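Local atomic coordinates of esterase (Uncultured bacterium, PDB entry 5EGN), a protein that hydrolyses carboxylic esters and degrades N-acyl-homoserine lactones, the signal molecules of bacterial quorum sensing, as a member of the alpha/beta hydrolase family. Residues 113-118 against 204-209; 90-95 against 241-246; 62-67 against 180-185. The protein carries 2 engineered substitutions. All blocks are in the same frame, centred on the assembly; numbering follows the deposited sequence.

In the fold
Contact 1 and contact 2 adjoin in the central sheet of the alpha/beta hydrolase fold, their centres about 10 Å apart. Strand 110-116 of contact 1 lies beside strand 87-92, which runs into contact 2, where Ser93 and His242 belong to the presumed catalytic triad. Ser118 OG is 2.6 Å from Ser93 O, probably hydrogen-bonded, which links the end of segment 113-118 to the serine turn. Along the chain, contact 1 is nested within the loop closed by contact 2. Contact 3 lies further out, joining a loop of the core to helix 177-185; its centre is about 21 Å from that of contact 2, the nearest atoms about 6 Å apart.

Contact 1 of 3, residues 113-118 against 204-209; sequences NLILSS and APTLVV
Val209 sets its two methyls against two leucines of strand 110-116: CG1 meets Leu116 CD1 at 3.7 Å, and CG2 meets Leu114 CD2 at 3.8 Å. With CG1 anti to the backbone N (chi1 -174°), the valine fork opens toward both partners. Leu207 adds to the same face, more loosely. On the other face Ile115 CG1 lies 3.8 Å from Thr206 CG2, and Val208 flanks the isoleucine. Between these layers the backbones pair as parallel strands in register, Asn113 opposite Thr206 through Leu116 opposite Val209. Leu207 bonds the strand twice, bracketing Leu114: its N donates to Asn113 O and its O accepts from Ile115 N, each at 2.8 Å. Asn113 N to Pro205 O opens the pairing, Val209 N donates to Ile115 O, and Ser117 N to Val209 O (2.8 Å) closes it. At the polar edge Thr206 OG1 donates to Ala204 O at 3.0 Å, from above the carbonyl plane, and receives a weak bond from Asn113 ND2 at 3.4 Å. The Asn113 amide has its stronger partner in Asn103 of helix 94-105, bonded through OD1. These are adjacent parallel strands of the central alpha/beta hydrolase sheet, continued by strands 87-92 and 233-237, with helices on both faces: helix 249-257 packs on Leu114, Leu116 and Val209 through Phe252, Leu255 and Leu256, while Leu225 and Ala226 of helix 219-228 pack on Ile115 and Val208.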
loop_
_atom_site.group_PDB
_atom_site.type_symbol
_atom_site.label_atom_id
_atom_site.label_comp_id
_atom_site.label_asym_id
_atom_site.label_seq_id
_atom_site.Cartn_x
_atom_site.Cartn_y
_atom_site.Cartn_z
ATOM N N ASN A 113 -16.923 -9.966 -12.534
ATOM C CA ASN A 113 -15.797 -9.087 -12.811
ATOM C C ASN A 113 -16.100 -7.611 -12.597
ATOM O O ASN A 113 -17.174 -7.126 -12.956
ATOM C CB ASN A 113 -15.313 -9.290 -14.249
ATOM C CG ASN A 113 -15.101 -10.748 -14.592
ATOM O OD1 ASN A 113 -14.150 -11.375 -14.128
ATOM N ND2 ASN A 113 -15.985 -11.295 -15.418
ATOM N N LEU A 114 -15.148 -6.903 -12.000
ATOM C CA LEU A 114 -15.142 -5.448 -12.054
ATOM C C LEU A 114 -13.935 -5.022 -12.882
ATOM O O LEU A 114 -12.798 -5.095 -12.422
ATOM C CB LEU A 114 -15.099 -4.822 -10.655
ATOM C CG LEU A 114 -15.492 -3.337 -10.567
ATOM C CD1 LEU A 114 -15.977 -2.979 -9.172
ATOM C CD2 LEU A 114 -14.353 -2.408 -10.973
ATOM N N ILE A 115 -14.194 -4.588 -14.111
ATOM C CA ILE A 115 -13.141 -4.129 -15.005
ATOM C C ILE A 115 -12.954 -2.622 -14.874
ATOM O O ILE A 115 -13.837 -1.850 -15.246
ATOM C CB ILE A 115 -13.456 -4.476 -16.471
ATOM C CG1 ILE A 115 -13.898 -5.931 -16.589
ATOM C CG2 ILE A 115 -12.240 -4.238 -17.349
ATOM C CD1 ILE A 115 -12.773 -6.909 -16.369
ATOM N N LEU A 116 -11.810 -2.205 -14.340
ATOM C CA LEU A 116 -11.535 -0.783 -14.166
ATOM C C LEU A 116 -10.504 -0.265 -15.160
ATOM O O LEU A 116 -9.347 -0.684 -15.140
ATOM C CB LEU A 116 -11.050 -0.491 -12.746
ATOM C CG LEU A 116 -10.746 0.989 -12.502
ATOM C CD1 LEU A 116 -12.037 1.780 -12.372
ATOM C CD2 LEU A 116 -9.862 1.185 -11.282
ATOM N N SER A 117 -10.943 0.651 -16.020
ATOM C CA SER A 117 -10.067 1.350 -16.958
ATOM C C SER A 117 -9.213 0.402 -17.795
ATOM O O SER A 117 -7.987 0.439 -17.724
ATOM C CB SER A 117 -9.163 2.329 -16.204
ATOM O OG SER A 117 -9.927 3.235 -15.428
ATOM N N SER A 118 -9.861 -0.441 -18.589
ATOM C CA SER A 118 -9.137 -1.394 -19.421
ATOM C C SER A 118 -9.647 -1.385 -20.857
ATOM O O SER A 118 -10.478 -0.556 -21.229
ATOM C CB SER A 118 -9.246 -2.803 -18.837
ATOM O OG SER A 118 -8.330 -3.683 -19.462
ATOM N N ALA A 204 -20.110 -14.002 -17.826
ATOM C CA ALA A 204 -20.168 -13.746 -16.390
ATOM C C ALA A 204 -20.567 -12.300 -16.109
ATOM O O ALA A 204 -20.334 -11.419 -16.941
ATOM C CB ALA A 204 -18.830 -14.066 -15.743
ATOM N N PRO A 205 -21.189 -12.052 -14.943
ATOM C CA PRO A 205 -21.560 -10.693 -14.535
ATOM C C PRO A 205 -20.367 -9.742 -14.552
ATOM O O PRO A 205 -19.402 -9.949 -13.819
ATOM C CB PRO A 205 -22.082 -10.888 -13.111
ATOM C CG PRO A 205 -22.584 -12.281 -13.088
ATOM C CD PRO A 205 -21.653 -13.061 -13.972
ATOM N N THR A 206 -20.440 -8.709 -15.385
ATOM C CA THR A 206 -19.312 -7.809 -15.577
ATOM C C THR A 206 -19.698 -6.344 -15.408
ATOM O O THR A 206 -20.616 -5.853 -16.064
ATOM C CB THR A 206 -18.682 -7.999 -16.970
ATOM O OG1 THR A 206 -18.183 -9.336 -17.095
ATOM C CG2 THR A 206 -17.542 -7.019 -17.180
ATOM N N LEU A 207 -18.991 -5.658 -14.517
ATOM C CA LEU A 207 -19.145 -4.220 -14.350
ATOM C C LEU A 207 -17.897 -3.506 -14.852
ATOM O O LEU A 207 -16.836 -3.589 -14.236
ATOM C CB LEU A 207 -19.408 -3.867 -12.884
ATOM C CG LEU A 207 -19.480 -2.377 -12.540
ATOM C CD1 LEU A 207 -20.541 -1.678 -13.373
ATOM C CD2 LEU A 207 -19.747 -2.181 -11.057
ATOM N N VAL A 208 -18.023 -2.815 -15.979
ATOM C CA VAL A 208 -16.906 -2.065 -16.539
ATOM C C VAL A 208 -16.952 -0.625 -16.048
ATOM O O VAL A 208 -17.978 0.045 -16.161
ATOM C CB VAL A 208 -16.916 -2.091 -18.079
ATOM C CG1 VAL A 208 -15.686 -1.390 -18.630
ATOM C CG2 VAL A 208 -16.977 -3.523 -18.581
ATOM N N VAL A 209 -15.841 -0.154 -15.490
ATOM C CA VAL A 209 -15.787 1.183 -14.911
ATOM C C VAL A 209 -14.714 2.032 -15.581
ATOM O O VAL A 209 -13.548 1.641 -15.645
ATOM C CB VAL A 209 -15.518 1.126 -13.398
ATOM C CG1 VAL A 209 -15.611 2.515 -12.790
ATOM C CG2 VAL A 209 -16.499 0.179 -12.728
#

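Contact 2 of 3, residues 90-95 against 241-246; sequences VGNSIG and GHFYQL
The presumed nucleophile elbow, Gly91-Asn92-Ser93-Ile94-Gly95, meets the loop carrying His242, and Ser93 lies at the edge of the histidine ring. Ser93 CB is 3.3 Å from His242 NE2. Ser93 OG also lies in the ring plane, but 3.8 Å from NE2, too far to count as a hydrogen bond in this model. His242 CG is anti to the backbone N (chi1 -154°), which brings the ring end over to the serine, and ND1 on its other side bonds Asp214 OD2. Beside this pair, Asn92 spans to the helix that begins after Phe243. Its OD1 accepts a nearly straight bond from Gln245 NE2 (3.2 Å, N-H...O 177°). The donor stands well above the asparagine carbonyl plane, whereas OD1 lies in the plane of the glutamine amide; the two amide planes are 69° apart. Asn92 ND2 reaches His242 O weakly at 3.5 Å and has its stronger partner in Leu116 O, so the amide ties the elbow to the histidine loop and to the adjacent strand. Phe243 CD1 flanks Asn92 OD1 at 3.9 Å. Glu247 OE1 accepts from both Gly241 N and Phe243 N, two bonds that tie the histidine loop to the residue just past 241-246. Ser93 sits at the turn directly before helix 94-105, and Gly95 N closes the turn onto Asn92 O. A serine on a sharp strand-to-helix turn is the nucleophile elbow of alpha/beta hydrolases, and with a histidine-aspartate pair beside it the arrangement is consistent with a Ser93-His242-Asp214 catalytic triad.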
loop_
_atom_site.group_PDB
_atom_site.type_symbol
_atom_site.label_atom_id
_atom_site.label_comp_id
_atom_site.label_asym_id
_atom_site.label_seq_id
_atom_site.Cartn_x
_atom_site.Cartn_y
_atom_site.Cartn_z
ATOM N N VAL A 90 -11.292 -8.085 -9.697
ATOM C CA VAL A 90 -11.180 -6.649 -9.894
ATOM C C VAL A 90 -9.882 -6.331 -10.626
ATOM O O VAL A 90 -8.797 -6.400 -10.047
ATOM C CB VAL A 90 -11.225 -5.895 -8.555
ATOM C CG1 VAL A 90 -11.234 -4.397 -8.790
ATOM C CG2 VAL A 90 -12.448 -6.318 -7.757
ATOM N N GLY A 91 -9.996 -5.989 -11.903
ATOM C CA GLY A 91 -8.828 -5.756 -12.730
ATOM C C GLY A 91 -8.671 -4.322 -13.192
ATOM O O GLY A 91 -9.621 -3.698 -13.659
ATOM N N ASN A 92 -7.453 -3.804 -13.061
ATOM C CA ASN A 92 -7.127 -2.449 -13.479
ATOM C C ASN A 92 -6.149 -2.458 -14.649
ATOM O O ASN A 92 -5.068 -3.037 -14.550
ATOM C CB ASN A 92 -6.547 -1.663 -12.303
ATOM C CG ASN A 92 -6.449 -0.179 -12.583
ATOM O OD1 ASN A 92 -5.647 0.525 -11.975
ATOM N ND2 ASN A 92 -7.270 0.306 -13.507
ATOM N N SER A 93 -6.537 -1.816 -15.751
ATOM C CA SER A 93 -5.757 -1.829 -16.989
ATOM C C SER A 93 -5.438 -3.250 -17.432
ATOM O O SER A 93 -6.314 -3.983 -17.893
ATOM C CB SER A 93 -4.456 -1.034 -16.823
ATOM O OG SER A 93 -3.596 -1.217 -17.933
ATOM N N ILE A 94 -4.174 -3.632 -17.279
ATOM C CA ILE A 94 -3.723 -4.959 -17.661
ATOM C C ILE A 94 -4.358 -6.013 -16.758
ATOM O O ILE A 94 -4.510 -7.166 -17.153
ATOM C CB ILE A 94 -2.182 -5.072 -17.607
ATOM C CG1 ILE A 94 -1.710 -6.342 -18.319
ATOM C CG2 ILE A 94 -1.679 -5.031 -16.172
ATOM C CD1 ILE A 94 -0.211 -6.512 -18.326
ATOM N N GLY A 95 -4.745 -5.608 -15.553
ATOM C CA GLY A 95 -5.435 -6.499 -14.639
ATOM C C GLY A 95 -6.788 -6.889 -15.202
ATOM O O GLY A 95 -7.242 -8.022 -15.033
ATOM N N GLY A 241 -9.442 9.658 -13.782
ATOM C CA GLY A 241 -8.659 9.149 -14.894
ATOM C C GLY A 241 -8.519 7.634 -14.858
ATOM O O GLY A 241 -9.510 6.911 -14.945
ATOM N N HIS A 242 -7.286 7.152 -14.716
ATOM C CA HIS A 242 -6.988 5.724 -14.819
ATOM C C HIS A 242 -7.109 4.993 -13.487
ATOM O O HIS A 242 -7.253 3.772 -13.454
ATOM C CB HIS A 242 -5.574 5.526 -15.381
ATOM C CG HIS A 242 -5.375 4.222 -16.089
ATOM N ND1 HIS A 242 -6.134 3.843 -17.178
ATOM C CD2 HIS A 242 -4.494 3.216 -15.880
ATOM C CE1 HIS A 242 -5.733 2.659 -17.601
ATOM N NE2 HIS A 242 -4.738 2.256 -16.830
ATOM N N PHE A 243 -7.058 5.737 -12.389
ATOM C CA PHE A 243 -6.975 5.115 -11.074
ATOM C C PHE A 243 -8.108 5.530 -10.141
ATOM O O PHE A 243 -7.887 6.245 -9.166
ATOM C CB PHE A 243 -5.626 5.440 -10.434
ATOM C CG PHE A 243 -4.462 5.277 -11.369
ATOM C CD1 PHE A 243 -3.919 4.026 -11.613
ATOM C CD2 PHE A 243 -3.912 6.376 -12.008
ATOM C CE1 PHE A 243 -2.849 3.876 -12.475
ATOM C CE2 PHE A 243 -2.842 6.233 -12.869
ATOM C CZ PHE A 243 -2.311 4.981 -13.105
ATOM N N TYR A 244 -9.315 5.062 -10.441
ATOM C CA TYR A 244 -10.493 5.345 -9.627
ATOM C C TYR A 244 -10.301 4.908 -8.174
ATOM O O TYR A 244 -10.783 5.566 -7.252
ATOM C CB TYR A 244 -11.721 4.652 -10.226
ATOM C CG TYR A 244 -13.052 5.105 -9.662
ATOM C CD1 TYR A 244 -13.177 6.317 -8.997
ATOM C CD2 TYR A 244 -14.186 4.313 -9.796
ATOM C CE1 TYR A 244 -14.393 6.728 -8.482
ATOM C CE2 TYR A 244 -15.403 4.715 -9.285
ATOM C CZ TYR A 244 -15.503 5.922 -8.630
ATOM O OH TYR A 244 -16.717 6.324 -8.122
ATOM N N GLN A 245 -9.585 3.805 -7.972
ATOM C CA GLN A 245 -9.407 3.257 -6.631
ATOM C C GLN A 245 -8.492 4.133 -5.777
ATOM O O GLN A 245 -8.464 4.003 -4.554
ATOM C CB GLN A 245 -8.854 1.829 -6.696
ATOM C CG GLN A 245 -7.364 1.727 -6.981
ATOM C CD GLN A 245 -7.048 1.704 -8.462
ATOM O OE1 GLN A 245 -7.456 2.589 -9.210
ATOM N NE2 GLN A 245 -6.321 0.680 -8.894
ATOM N N LEU A 246 -7.751 5.027 -6.424
ATOM C CA LEU A 246 -6.874 5.950 -5.709
ATOM C C LEU A 246 -7.393 7.386 -5.749
ATOM O O LEU A 246 -7.234 8.137 -4.787
ATOM C CB LEU A 246 -5.457 5.902 -6.282
ATOM C CG LEU A 246 -4.555 4.766 -5.799
ATOM C CD1 LEU A 246 -3.155 4.927 -6.369
ATOM C CD2 LEU A 246 -4.519 4.726 -4.281
#

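Contact 3 of 3, residues 62-67 against 180-185; sequences PATGYS and FDAATA
Tyr66 lies against two successive alanines of helix 177-185, ring on one and CB on the next. Ala182 CB comes obliquely to the tyrosine ring at CD2 (3.5 Å) and CE2 (3.7 Å). Tyr66 CB meets the helix backbone at Ala183 CA (3.8 Å) and Ala183 CB at 4.0 Å. The ring gets there because CG stands anti to the carbonyl carbon, beside the backbone N (chi1 -65°), so it runs back along its own loop instead of across the helix. Its OH consequently ends at Pro62 O, modelled so short that the exact length of this hydrogen bond is doubtful; the same carbonyl also takes a weak bond from His178, in the preceding turn of the helix. Ala182 CB points into the loop, facing Ala63 O, Thr64 CA (4.3 Å) and the tyrosine ring. Gly65 takes backbone angles suited to glycine (phi 110°), turning the chain between Thr64 and Tyr66, and its O is held by Arg54. No hydrogen bond joins residues 62-67 to residues 180-185, and the small alanines let the two backbones come near, Tyr66 CA lying 5.1 Å from Ala183 CA. The contact seats a helix of the largely helical insertion between strands 110-116 and 206-211 on a core loop following strand 47-51, an arrangement consistent with the cap domain of alpha/beta hydrolases.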
loop_
_atom_site.group_PDB
_atom_site.type_symbol
_atom_site.label_atom_id
_atom_site.label_comp_id
_atom_site.label_asym_id
_atom_site.label_seq_id
_atom_site.Cartn_x
_atom_site.Cartn_y
_atom_site.Cartn_z
ATOM N N PRO A 62 11.111 -12.742 -14.728
ATOM C CA PRO A 62 11.838 -13.479 -15.766
ATOM C C PRO A 62 12.056 -12.635 -17.014
ATOM O O PRO A 62 11.390 -11.616 -17.194
ATOM C CB PRO A 62 10.920 -14.670 -16.061
ATOM C CG PRO A 62 9.564 -14.204 -15.670
ATOM C CD PRO A 62 9.776 -13.315 -14.482
ATOM N N ALA A 63 12.985 -13.057 -17.864
ATOM C CA ALA A 63 13.334 -12.292 -19.052
ATOM C C ALA A 63 12.201 -12.283 -20.070
ATOM O O ALA A 63 11.993 -11.289 -20.764
ATOM C CB ALA A 63 14.601 -12.842 -19.676
ATOM N N THR A 64 11.472 -13.392 -20.159
ATOM C CA THR A 64 10.368 -13.514 -21.108
ATOM C C THR A 64 9.205 -14.317 -20.539
ATOM O O THR A 64 9.357 -15.034 -19.550
ATOM C CB THR A 64 10.822 -14.180 -22.422
ATOM O OG1 THR A 64 11.708 -15.268 -22.126
ATOM C CG2 THR A 64 11.538 -13.181 -23.314
ATOM N N GLY A 65 8.044 -14.196 -21.176
ATOM C CA GLY A 65 6.858 -14.921 -20.757
ATOM C C GLY A 65 5.811 -14.006 -20.156
ATOM O O GLY A 65 5.338 -14.232 -19.043
ATOM N N TYR A 66 5.443 -12.968 -20.899
ATOM C CA TYR A 66 4.506 -11.976 -20.395
ATOM C C TYR A 66 3.271 -11.856 -21.275
ATOM O O TYR A 66 2.860 -10.753 -21.637
ATOM C CB TYR A 66 5.196 -10.618 -20.258
ATOM C CG TYR A 66 6.290 -10.615 -19.217
ATOM C CD1 TYR A 66 5.983 -10.595 -17.864
ATOM C CD2 TYR A 66 7.627 -10.644 -19.585
ATOM C CE1 TYR A 66 6.975 -10.598 -16.908
ATOM C CE2 TYR A 66 8.629 -10.645 -18.633
ATOM C CZ TYR A 66 8.296 -10.623 -17.297
ATOM O OH TYR A 66 9.288 -10.625 -16.344
ATOM N N SER A 67 2.689 -12.997 -21.627
ATOM C CA SER A 67 1.389 -13.011 -22.278
ATOM C C SER A 67 0.322 -12.904 -21.200
ATOM O O SER A 67 0.555 -13.278 -20.051
ATOM C CB SER A 67 1.195 -14.280 -23.110
ATOM O OG SER A 67 1.116 -15.427 -22.283
ATOM N N PHE A 180 9.252 -4.496 -19.281
ATOM C CA PHE A 180 8.535 -3.656 -20.232
ATOM C C PHE A 180 8.815 -4.134 -21.652
ATOM O O PHE A 180 7.887 -4.396 -22.416
ATOM C CB PHE A 180 8.926 -2.184 -20.079
ATOM C CG PHE A 180 8.252 -1.271 -21.068
ATOM C CD1 PHE A 180 8.917 -0.844 -22.207
ATOM C CD2 PHE A 180 6.946 -0.851 -20.865
ATOM C CE1 PHE A 180 8.297 -0.010 -23.116
ATOM C CE2 PHE A 180 6.323 -0.016 -21.770
ATOM C CZ PHE A 180 7.001 0.403 -22.897
ATOM N N ASP A 181 10.096 -4.267 -21.991
ATOM C CA ASP A 181 10.492 -4.703 -23.328
ATOM C C ASP A 181 9.886 -6.058 -23.706
ATOM O O ASP A 181 9.376 -6.232 -24.815
ATOM C CB ASP A 181 12.014 -4.762 -23.430
ATOM C CG ASP A 181 12.655 -3.388 -23.366
ATOM O OD1 ASP A 181 11.998 -2.408 -23.773
ATOM O OD2 ASP A 181 13.813 -3.289 -22.911
ATOM N N ALA A 182 9.934 -7.007 -22.777
ATOM C CA ALA A 182 9.418 -8.350 -23.019
ATOM C C ALA A 182 7.903 -8.352 -23.191
ATOM O O ALA A 182 7.373 -9.034 -24.070
ATOM C CB ALA A 182 9.819 -9.280 -21.891
ATOM N N ALA A 183 7.211 -7.593 -22.348
ATOM C CA ALA A 183 5.757 -7.492 -22.429
ATOM C C ALA A 183 5.324 -6.851 -23.745
ATOM O O ALA A 183 4.353 -7.284 -24.363
ATOM C CB ALA A 183 5.212 -6.699 -21.250
ATOM N N THR A 184 6.049 -5.820 -24.167
ATOM C CA THR A 184 5.757 -5.155 -25.434
ATOM C C THR A 184 6.057 -6.066 -26.619
ATOM O O THR A 184 5.398 -5.989 -27.656
ATOM C CB THR A 184 6.566 -3.856 -25.598
ATOM O OG1 THR A 184 7.965 -4.150 -25.511
ATOM C CG2 THR A 184 6.196 -2.852 -24.520
ATOM N N ALA A 185 7.056 -6.929 -26.455
ATOM C CA ALA A 185 7.511 -7.796 -27.537
ATOM C C ALA A 185 6.628 -9.027 -27.722
ATOM O O ALA A 185 6.590 -9.614 -28.804
ATOM C CB ALA A 185 8.949 -8.223 -27.291
#